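Local coordinates for epimerase domain-containing protein (Bacillus cereus HuA2-4, PDB 6ZLK) that interconverts UDP-glucuronic acid and UDP-galacturonic acid, using bound NAD to invert the sugar at C4, at residues H27-D32 with R55-R60; I124-V129 with S147-T152; I173-T178 with V239-G244. All blocks are in the same frame, centred on the assembly; numbering follows the deposited sequence.

Interaction 1: residues H27-D32 with R55-R60; sequences HVVGID and RFQFIR. With NAD (nicotinamide-adenine-dinucleotide), chain E.
V28–I31 and F56–I59 pair as parallel strands of a Rossmann fold. They belong to the beta-alpha-beta unit of strand 27-31, helix 44-51 and strand 56-59. Five backbone hydrogen bonds run in parallel register along the pair. The first, from V28 N to R55 O, is 2.8 Å long, and the last joins D32 N to I59 O.

V28, F56 and F58 point to one face, with G30 paired to F58 in register. Both phenylalanines hold CG anti to the backbone N (chi1 -176° in each), which brings their rings toward strand 27-31. F56 CD1 packs on V28 CG1 at 3.8 Å. G30 brings no side chain, and the rings settle against its backbone, with F58 CD1 3.5 Å from G30 O. Helix 44-51 covers these rings, through L50 and E51 on F56 and I47 and E51 on F58. On the opposite face V29 CG1 meets I59 CD1 at 3.7 Å, and I31 CD1 lies against I59 CG2.

At the start of the pair, R55 CG sits over one face of the exposed H27 ring, a CH-pi contact 3.9 Å from the ring centroid. The R55 chain then bends at chi3. Its guanidinium stands 84° to the imidazole and bonds to L21 O and Y26 O.

At the other end D32 CB touches F58 CE1 at 3.7 Å. The carboxylate turns to NAD. Its OD1 accepts from the adenosine ribose hydroxyl O2B at 2.7 Å, and its OD2 from O3B at 2.7 Å. F34 N also bonds to D32 OD1, and A9 N to D32 OD2.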
loop_
_atom_site.group_PDB
_atom_site.type_symbol
_atom_site.label_atom_id
_atom_site.label_comp_id
_atom_site.label_asym_id
_atom_site.label_seq_id
_atom_site.Cartn_x
_atom_site.Cartn_y
_atom_site.Cartn_z
ATOM N N HIS A 27 29.783 -8.769 -10.669
ATOM C CA HIS A 27 29.129 -8.845 -11.985
ATOM C C HIS A 27 27.739 -8.248 -11.816
ATOM O O HIS A 27 27.079 -8.537 -10.811
ATOM C CB HIS A 27 29.052 -10.278 -12.457
ATOM C CG HIS A 27 30.385 -10.857 -12.723
ATOM N ND1 HIS A 27 30.781 -11.247 -13.966
ATOM C CD2 HIS A 27 31.416 -11.108 -11.892
ATOM C CE1 HIS A 27 32.017 -11.755 -13.862
ATOM N NE2 HIS A 27 32.435 -11.652 -12.625
ATOM N N VAL A 28 27.283 -7.516 -12.803
ATOM C CA VAL A 28 26.006 -6.782 -12.662
ATOM C C VAL A 28 25.140 -7.066 -13.875
ATOM O O VAL A 28 25.645 -7.025 -15.039
ATOM C CB VAL A 28 26.251 -5.278 -12.545
ATOM C CG1 VAL A 28 24.948 -4.498 -12.505
ATOM C CG2 VAL A 28 27.091 -4.976 -11.323
ATOM N N VAL A 29 23.882 -7.348 -13.618
ATOM C CA VAL A 29 22.815 -7.455 -14.642
ATOM C C VAL A 29 21.854 -6.294 -14.386
ATOM O O VAL A 29 21.379 -6.163 -13.242
ATOM C CB VAL A 29 22.057 -8.790 -14.575
ATOM C CG1 VAL A 29 21.009 -8.802 -15.665
ATOM C CG2 VAL A 29 22.965 -9.979 -14.670
ATOM N N GLY A 30 21.666 -5.425 -15.357
ATOM C CA GLY A 30 20.732 -4.307 -15.288
ATOM C C GLY A 30 19.501 -4.622 -16.081
ATOM O O GLY A 30 19.625 -5.211 -17.188
ATOM N N ILE A 31 18.331 -4.341 -15.554
ATOM C CA ILE A 31 17.087 -4.539 -16.313
ATOM C C ILE A 31 16.329 -3.229 -16.291
ATOM O O ILE A 31 16.114 -2.658 -15.200
ATOM C CB ILE A 31 16.266 -5.754 -15.828
ATOM C CG1 ILE A 31 15.037 -5.964 -16.723
ATOM C CG2 ILE A 31 15.878 -5.638 -14.351
ATOM C CD1 ILE A 31 14.381 -7.319 -16.532
ATOM N N ASP A 32 15.844 -2.755 -17.417
ATOM C CA ASP A 32 15.174 -1.457 -17.545
ATOM C C ASP A 32 14.442 -1.435 -18.888
ATOM O O ASP A 32 15.136 -1.684 -19.827
ATOM C CB ASP A 32 16.230 -0.363 -17.333
ATOM C CG ASP A 32 15.587 0.968 -16.966
ATOM O OD1 ASP A 32 14.652 1.368 -17.678
ATOM O OD2 ASP A 32 15.941 1.574 -15.902
ATOM N N ARG A 55 31.755 -7.299 -17.374
ATOM C CA ARG A 55 31.040 -7.808 -16.176
ATOM C C ARG A 55 29.655 -7.183 -16.066
ATOM O O ARG A 55 28.962 -7.466 -15.061
ATOM C CB ARG A 55 31.851 -7.588 -14.917
ATOM C CG ARG A 55 33.108 -8.438 -14.903
ATOM C CD ARG A 55 33.989 -8.105 -13.733
ATOM N NE ARG A 55 34.646 -6.819 -13.886
ATOM C CZ ARG A 55 34.390 -5.692 -13.215
ATOM N NH1 ARG A 55 33.479 -5.614 -12.265
ATOM N NH2 ARG A 55 35.077 -4.594 -13.487
ATOM N N PHE A 56 29.197 -6.515 -17.110
ATOM C CA PHE A 56 27.855 -5.888 -17.161
ATOM C C PHE A 56 27.043 -6.492 -18.301
ATOM O O PHE A 56 27.579 -6.671 -19.447
ATOM C CB PHE A 56 27.970 -4.368 -17.308
ATOM C CG PHE A 56 26.628 -3.695 -17.275
ATOM C CD1 PHE A 56 25.965 -3.557 -16.072
ATOM C CD2 PHE A 56 25.975 -3.289 -18.417
ATOM C CE1 PHE A 56 24.704 -2.983 -16.011
ATOM C CE2 PHE A 56 24.745 -2.628 -18.340
ATOM C CZ PHE A 56 24.104 -2.504 -17.128
ATOM N N GLN A 57 25.791 -6.831 -18.008
ATOM C CA GLN A 57 24.806 -7.278 -19.028
ATOM C C GLN A 57 23.565 -6.431 -18.854
ATOM O O GLN A 57 23.181 -6.160 -17.665
ATOM C CB GLN A 57 24.354 -8.709 -18.747
ATOM C CG GLN A 57 23.273 -9.250 -19.687
ATOM C CD GLN A 57 22.722 -10.624 -19.347
ATOM O OE1 GLN A 57 23.131 -11.284 -18.387
ATOM N NE2 GLN A 57 21.775 -11.081 -20.159
ATOM N N PHE A 58 22.957 -5.993 -19.930
ATOM C CA PHE A 58 21.703 -5.218 -19.890
ATOM C C PHE A 58 20.560 -5.992 -20.520
ATOM O O PHE A 58 20.732 -6.626 -21.596
ATOM C CB PHE A 58 21.932 -3.865 -20.525
ATOM C CG PHE A 58 20.728 -2.987 -20.441
ATOM C CD1 PHE A 58 20.320 -2.482 -19.213
ATOM C CD2 PHE A 58 19.990 -2.687 -21.570
ATOM C CE1 PHE A 58 19.213 -1.672 -19.132
ATOM C CE2 PHE A 58 18.894 -1.847 -21.478
ATOM C CZ PHE A 58 18.497 -1.352 -20.260
ATOM N N ILE A 59 19.382 -5.933 -19.883
ATOM C CA ILE A 59 18.127 -6.505 -20.420
ATOM C C ILE A 59 17.138 -5.368 -20.561
ATOM O O ILE A 59 16.737 -4.744 -19.554
ATOM C CB ILE A 59 17.586 -7.609 -19.499
ATOM C CG1 ILE A 59 18.597 -8.735 -19.325
ATOM C CG2 ILE A 59 16.245 -8.136 -19.976
ATOM C CD1 ILE A 59 18.312 -9.595 -18.135
ATOM N N ARG A 60 16.712 -5.104 -21.783
ATOM C CA ARG A 60 15.794 -4.008 -22.079
ATOM C C ARG A 60 14.411 -4.649 -22.098
ATOM O O ARG A 60 13.887 -4.967 -23.191
ATOM C CB ARG A 60 16.149 -3.292 -23.391
ATOM C CG ARG A 60 15.278 -2.085 -23.658
ATOM C CD ARG A 60 15.507 -1.561 -25.079
ATOM N NE ARG A 60 14.523 -0.524 -25.289
ATOM C CZ ARG A 60 14.497 0.257 -26.370
ATOM N NH1 ARG A 60 15.404 0.095 -27.312
ATOM N NH2 ARG A 60 13.570 1.189 -26.489
HETATM P PA NAD E . 14.318 6.772 -12.546
HETATM O O1A NAD E . 12.961 6.982 -13.098
HETATM O O2A NAD E . 15.470 7.574 -13.073
HETATM O O5B NAD E . 14.749 5.259 -12.511
HETATM C C5B NAD E . 13.829 4.159 -12.351
HETATM C C4B NAD E . 13.944 3.235 -13.538
HETATM O O4B NAD E . 13.015 2.145 -13.347
HETATM C C3B NAD E . 13.614 3.869 -14.878
HETATM O O3B NAD E . 14.746 4.028 -15.724
HETATM C C2B NAD E . 12.485 2.985 -15.423
HETATM O O2B NAD E . 12.521 2.743 -16.818
HETATM C C1B NAD E . 12.688 1.682 -14.643
HETATM N N9A NAD E . 11.486 0.879 -14.495
HETATM C C8A NAD E . 10.276 1.266 -13.981
HETATM N N7A NAD E . 9.380 0.314 -13.981
HETATM C C5A NAD E . 10.031 -0.743 -14.615
HETATM C C6A NAD E . 9.627 -2.037 -14.975
HETATM N N6A NAD E . 8.372 -2.514 -14.818
HETATM N N1A NAD E . 10.548 -2.853 -15.541
HETATM C C2A NAD E . 11.799 -2.381 -15.742
HETATM N N3A NAD E . 12.283 -1.155 -15.496
HETATM C C4A NAD E . 11.356 -0.400 -14.913
HETATM O O3 NAD E . 14.140 7.110 -10.987
HETATM P PN NAD E . 15.286 7.347 -9.844
HETATM O O1N NAD E . 15.226 8.756 -9.478
HETATM O O2N NAD E . 16.510 6.712 -10.292
HETATM O O5D NAD E . 14.683 6.478 -8.672
HETATM C C5D NAD E . 15.183 5.209 -8.471
HETATM C C4D NAD E . 14.515 4.650 -7.247
HETATM O O4D NAD E . 14.830 5.459 -6.100
HETATM C C3D NAD E . 12.983 4.570 -7.323
HETATM O O3D NAD E . 12.534 3.355 -6.699
HETATM C C2D NAD E . 12.511 5.743 -6.465
HETATM O O2D NAD E . 11.177 5.548 -5.987
HETATM C C1D NAD E . 13.644 5.766 -5.443
HETATM N N1N NAD E . 13.890 7.077 -4.865
HETATM C C2N NAD E . 14.421 8.086 -5.612
HETATM C C3N NAD E . 14.635 9.294 -5.048
HETATM C C7N NAD E . 15.141 10.446 -5.845
HETATM O O7N NAD E . 15.314 11.483 -5.230
HETATM N N7N NAD E . 15.437 10.269 -7.140
HETATM C C4N NAD E . 14.413 9.467 -3.669
HETATM C C5N NAD E . 13.735 8.479 -2.962
HETATM C C6N NAD E . 13.533 7.276 -3.563
#

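Interaction 2: residues I124-V129 with S147-T152; sequences ISTSSV and SPYGVT. With UGA (uridine-5'-diphosphate-glucuronic acid), chain F.
T126 and Y149 approach from opposite directions, and their side chains meet in a buried contact where T126 CB lies 3.8 Å from Y149 OH. The other packing is light. S128 OG sits at the edge of the Y149 ring, near its plane, 3.6 Å from CE2. V129 CG1 rests 3.9 Å from G150 O.

Hydrogen bonds inside each segment set the shape. T126 OG1 lies anti to the backbone N (chi1 175°) and accepts from S128 N at 2.9 Å, forming an ST turn. S147 is the N-cap of helix 148-167, its OG accepting from G150 N at 3.1 Å.

Further polar contacts reach the ligands. Y149 OH bonds to the sugar hydroxyl O4' of UDP-glucuronic acid at 2.5 Å, with O4' at the ring edge, in plane. Y149 OH also bonds to the NAD ribose hydroxyl O2D. S127 OG lies 2.7 Å from the carboxylate oxygen O'Q. UDP-galacturonic acid shares the site, and its O4' bonds to T126 OG1 and Y149 OH. T126 OG1 geometry to UDP-glucuronic acid is doubtful.

K153, one turn after Y149, bonds to NAD. T126, Y149 and K153 are consistent with the Thr-Tyr-Lys catalytic group of extended short-chain dehydrogenase/reductase epimerases.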
loop_
_atom_site.group_PDB
_atom_site.type_symbol
_atom_site.label_atom_id
_atom_site.label_comp_id
_atom_site.label_asym_id
_atom_site.label_seq_id
_atom_site.Cartn_x
_atom_site.Cartn_y
_atom_site.Cartn_z
ATOM N N ILE A 124 14.713 -0.387 -2.598
ATOM C CA ILE A 124 14.865 1.060 -2.468
ATOM C C ILE A 124 13.493 1.718 -2.350
ATOM O O ILE A 124 12.622 1.488 -3.196
ATOM C CB ILE A 124 15.694 1.622 -3.624
ATOM C CG1 ILE A 124 17.197 1.488 -3.316
ATOM C CG2 ILE A 124 15.314 3.062 -3.830
ATOM C CD1 ILE A 124 17.645 0.176 -2.883
ATOM N N SER A 125 13.286 2.381 -1.235
ATOM C CA SER A 125 12.056 3.140 -0.957
ATOM C C SER A 125 12.379 4.629 -0.811
ATOM O O SER A 125 13.484 5.105 -1.200
ATOM C CB SER A 125 11.371 2.526 0.237
ATOM O OG SER A 125 10.108 3.134 0.427
ATOM N N THR A 126 11.468 5.383 -0.212
ATOM C CA THR A 126 11.463 6.850 -0.292
ATOM C C THR A 126 11.062 7.452 1.043
ATOM O O THR A 126 10.136 6.880 1.753
ATOM C CB THR A 126 10.526 7.265 -1.429
ATOM O OG1 THR A 126 10.454 8.693 -1.384
ATOM C CG2 THR A 126 9.131 6.721 -1.269
ATOM N N SER A 127 11.608 8.633 1.320
ATOM C CA SER A 127 11.126 9.522 2.392
ATOM C C SER A 127 9.636 9.832 2.177
ATOM O O SER A 127 9.003 10.260 3.164
ATOM C CB SER A 127 11.906 10.787 2.486
ATOM O OG SER A 127 11.765 11.530 1.304
ATOM N N SER A 128 9.111 9.711 0.959
ATOM C CA SER A 128 7.682 10.017 0.693
ATOM C C SER A 128 6.753 9.112 1.475
ATOM O O SER A 128 5.574 9.451 1.543
ATOM C CB SER A 128 7.386 9.953 -0.760
ATOM O OG SER A 128 8.062 11.017 -1.407
ATOM N N VAL A 129 7.229 8.020 2.056
ATOM C CA VAL A 129 6.317 7.152 2.849
ATOM C C VAL A 129 5.953 7.854 4.152
ATOM O O VAL A 129 4.897 7.504 4.712
ATOM C CB VAL A 129 6.893 5.757 3.136
ATOM C CG1 VAL A 129 7.255 4.996 1.854
ATOM C CG2 VAL A 129 8.020 5.776 4.136
ATOM N N SER A 147 1.104 11.513 -0.554
ATOM C CA SER A 147 0.894 11.375 -2.012
ATOM C C SER A 147 0.555 9.941 -2.386
ATOM O O SER A 147 1.029 8.997 -1.752
ATOM C CB SER A 147 2.130 11.802 -2.809
ATOM O OG SER A 147 3.243 10.976 -2.477
ATOM N N PRO A 148 -0.195 9.750 -3.495
ATOM C CA PRO A 148 -0.416 8.436 -4.063
ATOM C C PRO A 148 0.883 7.700 -4.395
ATOM O O PRO A 148 0.997 6.546 -4.149
ATOM C CB PRO A 148 -1.284 8.693 -5.299
ATOM C CG PRO A 148 -1.942 10.044 -5.011
ATOM C CD PRO A 148 -0.893 10.804 -4.254
ATOM N N TYR A 149 1.891 8.412 -4.889
ATOM C CA TYR A 149 3.258 7.851 -5.067
ATOM C C TYR A 149 3.743 7.194 -3.774
ATOM O O TYR A 149 4.189 6.041 -3.776
ATOM C CB TYR A 149 4.214 8.973 -5.485
ATOM C CG TYR A 149 5.665 8.615 -5.377
ATOM C CD1 TYR A 149 6.222 7.543 -6.064
ATOM C CD2 TYR A 149 6.504 9.331 -4.539
ATOM C CE1 TYR A 149 7.571 7.238 -5.999
ATOM C CE2 TYR A 149 7.838 8.991 -4.408
ATOM C CZ TYR A 149 8.379 7.950 -5.141
ATOM O OH TYR A 149 9.695 7.632 -5.082
ATOM N N GLY A 150 3.693 7.938 -2.675
ATOM C CA GLY A 150 4.195 7.497 -1.384
ATOM C C GLY A 150 3.429 6.278 -0.944
ATOM O O GLY A 150 4.025 5.377 -0.374
ATOM N N VAL A 151 2.123 6.287 -1.210
ATOM C CA VAL A 151 1.324 5.098 -0.852
ATOM C C VAL A 151 1.891 3.869 -1.579
ATOM O O VAL A 151 2.025 2.786 -0.981
ATOM C CB VAL A 151 -0.159 5.301 -1.174
ATOM C CG1 VAL A 151 -0.875 4.004 -0.887
ATOM C CG2 VAL A 151 -0.732 6.459 -0.375
ATOM N N THR A 152 2.097 3.943 -2.881
ATOM C CA THR A 152 2.540 2.771 -3.639
ATOM C C THR A 152 3.930 2.297 -3.194
ATOM O O THR A 152 4.176 1.084 -3.188
ATOM C CB THR A 152 2.532 3.012 -5.148
ATOM O OG1 THR A 152 3.505 3.994 -5.528
ATOM C CG2 THR A 152 1.153 3.388 -5.634
HETATM C "C1'" UGA F . 12.226 13.358 -4.777
HETATM C "C2'" UGA F . 12.051 12.374 -5.923
HETATM O "O2'" UGA F . 11.405 13.064 -6.986
HETATM C "C3'" UGA F . 11.226 11.169 -5.538
HETATM O "O3'" UGA F . 11.347 10.215 -6.596
HETATM C "C4'" UGA F . 11.681 10.560 -4.222
HETATM O "O4'" UGA F . 10.745 9.544 -3.840
HETATM C "C5'" UGA F . 11.759 11.647 -3.138
HETATM O "O5'" UGA F . 12.616 12.702 -3.584
HETATM C "C6'" UGA F . 12.263 11.205 -1.754
HETATM O "O'P" UGA F . 11.950 10.126 -1.305
HETATM O "O'Q" UGA F . 12.921 11.965 -1.096
HETATM P PB UGA F . 10.990 15.545 -4.010
HETATM O O1B UGA F . 11.500 15.645 -2.635
HETATM O O2B UGA F . 9.631 16.031 -4.370
HETATM O O3B UGA F . 11.016 14.075 -4.651
HETATM O O3A UGA F . 12.094 16.230 -4.937
HETATM P PA UGA F . 12.156 17.426 -5.992
HETATM O O1A UGA F . 11.340 17.052 -7.150
HETATM O O2A UGA F . 13.582 17.755 -6.160
HETATM O O5D UGA F . 11.404 18.617 -5.207
HETATM C C5D UGA F . 11.903 19.199 -4.018
HETATM C C4D UGA F . 11.102 20.435 -3.737
HETATM O O4D UGA F . 11.193 21.361 -4.847
HETATM C C3D UGA F . 9.606 20.195 -3.511
HETATM O O3D UGA F . 9.313 20.876 -2.288
HETATM C C2D UGA F . 8.918 20.830 -4.722
HETATM O O2D UGA F . 7.784 21.581 -4.320
HETATM C C1D UGA F . 9.923 21.877 -5.181
HETATM N N1 UGA F . 9.910 22.153 -6.625
HETATM C C6 UGA F . 10.059 21.155 -7.548
HETATM C C2 UGA F . 9.885 23.493 -6.989
HETATM O O2 UGA F . 9.736 24.410 -6.190
HETATM N N3 UGA F . 10.030 23.713 -8.321
HETATM C C4 UGA F . 10.180 22.766 -9.307
HETATM O O4 UGA F . 10.258 23.149 -10.471
HETATM C C5 UGA F . 10.175 21.398 -8.857
#

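Interaction 3: residues I173-T178 with V239-G244; sequences ILRYFT and VINIGG. With UGA (uridine-5'-diphosphate-glucuronic acid), chain F.
I240 N donates to I173 O at 2.8 Å, the shortest backbone bond across this pair. R175 O accepts from I242 N at 2.9 Å, with the donor 39° out of the carbonyl plane. A weaker CA-H...O contact from N241 CA joins it at 3.5 Å. I242 O likewise takes F177 N and a CA-H from Y176. R175 N to I240 O completes the parallel ladder.

R175 places CG beside its own backbone N (chi1 -69°) and then runs extended to NE. This lays the guanidinium beside V239, whose CG1 sits over one face, 3.4 Å from R175 NE. The polar end is held elsewhere, by a salt bridge from NH2 to E157 and a bond from NH1 to Y130 OH.

The pair lies in the parallel part of the mixed Rossmann sheet, where strand 171-180 runs between strands 120-126 and 239-242. I173, R175, V239 and N241 share one face, and helix 148-167 packs there on I173 and V239. The contacts on the other face are apolar. L174 CD2 lies 4.0 Å from I240 CB, side by side with it. I242 CB meets the Y176 ring at its edge, 4.0 Å from CD1. Helix 285-291 covers I240 and I242.

Near the C-terminal end of the pair, N241 OD1 meets the edge of the F177 ring in its plane, 3.6 Å from CE1. The amide is turned 78° to that ring, and its OD1 is also bonded to Y130 OH. T178, next after F177, donates from its N to the carboxylate oxygen O'Q of UDP-glucuronic acid at 2.6 Å.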
loop_
_atom_site.group_PDB
_atom_site.type_symbol
_atom_site.label_atom_id
_atom_site.label_comp_id
_atom_site.label_asym_id
_atom_site.label_seq_id
_atom_site.Cartn_x
_atom_site.Cartn_y
_atom_site.Cartn_z
ATOM N N ILE A 173 15.462 -2.659 3.483
ATOM C CA ILE A 173 14.783 -1.486 2.869
ATOM C C ILE A 173 15.592 -0.224 3.112
ATOM O O ILE A 173 15.921 0.092 4.238
ATOM C CB ILE A 173 13.331 -1.352 3.359
ATOM C CG1 ILE A 173 12.455 -2.539 2.939
ATOM C CG2 ILE A 173 12.770 -0.005 2.925
ATOM C CD1 ILE A 173 11.190 -2.691 3.741
ATOM N N LEU A 174 15.953 0.483 2.055
ATOM C CA LEU A 174 16.634 1.784 2.143
ATOM C C LEU A 174 15.615 2.855 1.761
ATOM O O LEU A 174 15.060 2.794 0.683
ATOM C CB LEU A 174 17.883 1.852 1.252
ATOM C CG LEU A 174 18.877 0.721 1.399
ATOM C CD1 LEU A 174 20.073 0.936 0.441
ATOM C CD2 LEU A 174 19.339 0.646 2.850
ATOM N N ARG A 175 15.375 3.805 2.639
ATOM C CA ARG A 175 14.546 4.989 2.325
ATOM C C ARG A 175 15.450 6.154 1.971
ATOM O O ARG A 175 16.050 6.805 2.864
ATOM C CB ARG A 175 13.656 5.380 3.513
ATOM C CG ARG A 175 12.577 4.357 3.774
ATOM C CD ARG A 175 11.839 4.704 5.049
ATOM N NE ARG A 175 10.713 3.798 5.199
ATOM C CZ ARG A 175 9.991 3.673 6.315
ATOM N NH1 ARG A 175 10.266 4.382 7.380
ATOM N NH2 ARG A 175 8.996 2.818 6.382
ATOM N N TYR A 176 15.553 6.436 0.691
ATOM C CA TYR A 176 16.275 7.646 0.227
ATOM C C TYR A 176 15.483 8.929 0.468
ATOM O O TYR A 176 14.277 8.977 0.319
ATOM C CB TYR A 176 16.476 7.512 -1.281
ATOM C CG TYR A 176 17.398 6.431 -1.792
ATOM C CD1 TYR A 176 18.260 5.675 -1.003
ATOM C CD2 TYR A 176 17.353 6.121 -3.142
ATOM C CE1 TYR A 176 19.098 4.725 -1.542
ATOM C CE2 TYR A 176 18.148 5.128 -3.686
ATOM C CZ TYR A 176 19.063 4.457 -2.904
ATOM O OH TYR A 176 19.875 3.501 -3.475
ATOM N N PHE A 177 16.214 9.993 0.768
ATOM C CA PHE A 177 15.722 11.385 0.844
ATOM C C PHE A 177 16.315 12.216 -0.299
ATOM O O PHE A 177 17.564 12.393 -0.462
ATOM C CB PHE A 177 16.106 11.989 2.182
ATOM C CG PHE A 177 15.383 11.411 3.376
ATOM C CD1 PHE A 177 15.460 10.073 3.724
ATOM C CD2 PHE A 177 14.567 12.246 4.113
ATOM C CE1 PHE A 177 14.718 9.597 4.790
ATOM C CE2 PHE A 177 13.844 11.777 5.207
ATOM C CZ PHE A 177 13.906 10.439 5.529
ATOM N N THR A 178 15.420 12.756 -1.082
ATOM C CA THR A 178 15.616 13.668 -2.230
ATOM C C THR A 178 17.057 13.615 -2.730
ATOM O O THR A 178 17.859 14.484 -2.403
ATOM C CB THR A 178 15.127 15.085 -1.915
ATOM O OG1 THR A 178 13.815 14.962 -1.333
ATOM C CG2 THR A 178 15.079 15.873 -3.210
ATOM N N VAL A 239 14.735 -1.467 8.082
ATOM C CA VAL A 239 14.483 -0.244 7.278
ATOM C C VAL A 239 15.521 0.791 7.688
ATOM O O VAL A 239 15.668 1.060 8.892
ATOM C CB VAL A 239 13.063 0.275 7.489
ATOM C CG1 VAL A 239 12.812 1.551 6.701
ATOM C CG2 VAL A 239 12.057 -0.817 7.128
ATOM N N ILE A 240 16.191 1.411 6.725
ATOM C CA ILE A 240 17.327 2.323 6.972
ATOM C C ILE A 240 17.126 3.594 6.141
ATOM O O ILE A 240 17.125 3.467 4.895
ATOM C CB ILE A 240 18.677 1.652 6.635
ATOM C CG1 ILE A 240 18.818 0.284 7.332
ATOM C CG2 ILE A 240 19.796 2.620 6.961
ATOM C CD1 ILE A 240 20.127 -0.448 7.002
ATOM N N ASN A 241 16.997 4.730 6.790
ATOM C CA ASN A 241 17.026 6.059 6.107
ATOM C C ASN A 241 18.433 6.344 5.557
ATOM O O ASN A 241 19.471 6.158 6.266
ATOM C CB ASN A 241 16.708 7.205 7.030
ATOM C CG ASN A 241 15.295 7.176 7.562
ATOM O OD1 ASN A 241 14.387 6.701 6.919
ATOM N ND2 ASN A 241 15.125 7.713 8.762
ATOM N N ILE A 242 18.502 6.820 4.319
ATOM C CA ILE A 242 19.740 7.318 3.678
ATOM C C ILE A 242 19.478 8.785 3.311
ATOM O O ILE A 242 18.671 9.032 2.386
ATOM C CB ILE A 242 20.090 6.483 2.429
ATOM C CG1 ILE A 242 20.229 4.987 2.756
ATOM C CG2 ILE A 242 21.324 7.030 1.727
ATOM C CD1 ILE A 242 21.351 4.688 3.709
ATOM N N GLY A 243 20.044 9.711 4.074
ATOM C CA GLY A 243 19.848 11.150 3.944
ATOM C C GLY A 243 21.146 11.884 3.789
ATOM O O GLY A 243 22.217 11.256 3.780
ATOM N N GLY A 244 21.010 13.183 3.611
ATOM C CA GLY A 244 22.114 13.988 3.130
ATOM C C GLY A 244 22.870 14.674 4.219
ATOM O O GLY A 244 22.501 14.612 5.428
HETATM C "C1'" UGA F . 12.226 13.358 -4.777
HETATM C "C2'" UGA F . 12.051 12.374 -5.923
HETATM O "O2'" UGA F . 11.405 13.064 -6.986
HETATM C "C3'" UGA F . 11.226 11.169 -5.538
HETATM O "O3'" UGA F . 11.347 10.215 -6.596
HETATM C "C4'" UGA F . 11.681 10.560 -4.222
HETATM O "O4'" UGA F . 10.745 9.544 -3.840
HETATM C "C5'" UGA F . 11.759 11.647 -3.138
HETATM O "O5'" UGA F . 12.616 12.702 -3.584
HETATM C "C6'" UGA F . 12.263 11.205 -1.754
HETATM O "O'P" UGA F . 11.950 10.126 -1.305
HETATM O "O'Q" UGA F . 12.921 11.965 -1.096
HETATM P PB UGA F . 10.990 15.545 -4.010
HETATM O O1B UGA F . 11.500 15.645 -2.635
HETATM O O2B UGA F . 9.631 16.031 -4.370
HETATM O O3B UGA F . 11.016 14.075 -4.651
HETATM O O3A UGA F . 12.094 16.230 -4.937
HETATM P PA UGA F . 12.156 17.426 -5.992
HETATM O O1A UGA F . 11.340 17.052 -7.150
HETATM O O2A UGA F . 13.582 17.755 -6.160
HETATM O O5D UGA F . 11.404 18.617 -5.207
HETATM C C5D UGA F . 11.903 19.199 -4.018
HETATM C C4D UGA F . 11.102 20.435 -3.737
HETATM O O4D UGA F . 11.193 21.361 -4.847
HETATM C C3D UGA F . 9.606 20.195 -3.511
HETATM O O3D UGA F . 9.313 20.876 -2.288
HETATM C C2D UGA F . 8.918 20.830 -4.722
HETATM O O2D UGA F . 7.784 21.581 -4.320
HETATM C C1D UGA F . 9.923 21.877 -5.181
HETATM N N1 UGA F . 9.910 22.153 -6.625
HETATM C C6 UGA F . 10.059 21.155 -7.548
HETATM C C2 UGA F . 9.885 23.493 -6.989
HETATM O O2 UGA F . 9.736 24.410 -6.190
HETATM N N3 UGA F . 10.030 23.713 -8.321
HETATM C C4 UGA F . 10.180 22.766 -9.307
HETATM O O4 UGA F . 10.258 23.149 -10.471
HETATM C C5 UGA F . 10.175 21.398 -8.857
#

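How the interactions relate
All three contacts reach the same mixed sheet, and all touch a ligand. Interaction 1 is partly buried and stands apart, its centre 26 Å from that of interaction 2 and 24 Å from that of interaction 3. It serves the adenosine end of NAD. Interactions 2 and 3 are buried and adjoin. Strands 120-126 and 171-180 are neighbours in the sheet, S127 N probably bonds to Y176 O, and S127 CB packs on F177 CD2. Interactions 1 and 3 are strand pairs held by backbone ladders. Interaction 2 is a small strand-end-to-helix contact, with hydroxyls facing the sugar. Interactions 2 and 3 supply different groups to the same sugar carboxylate.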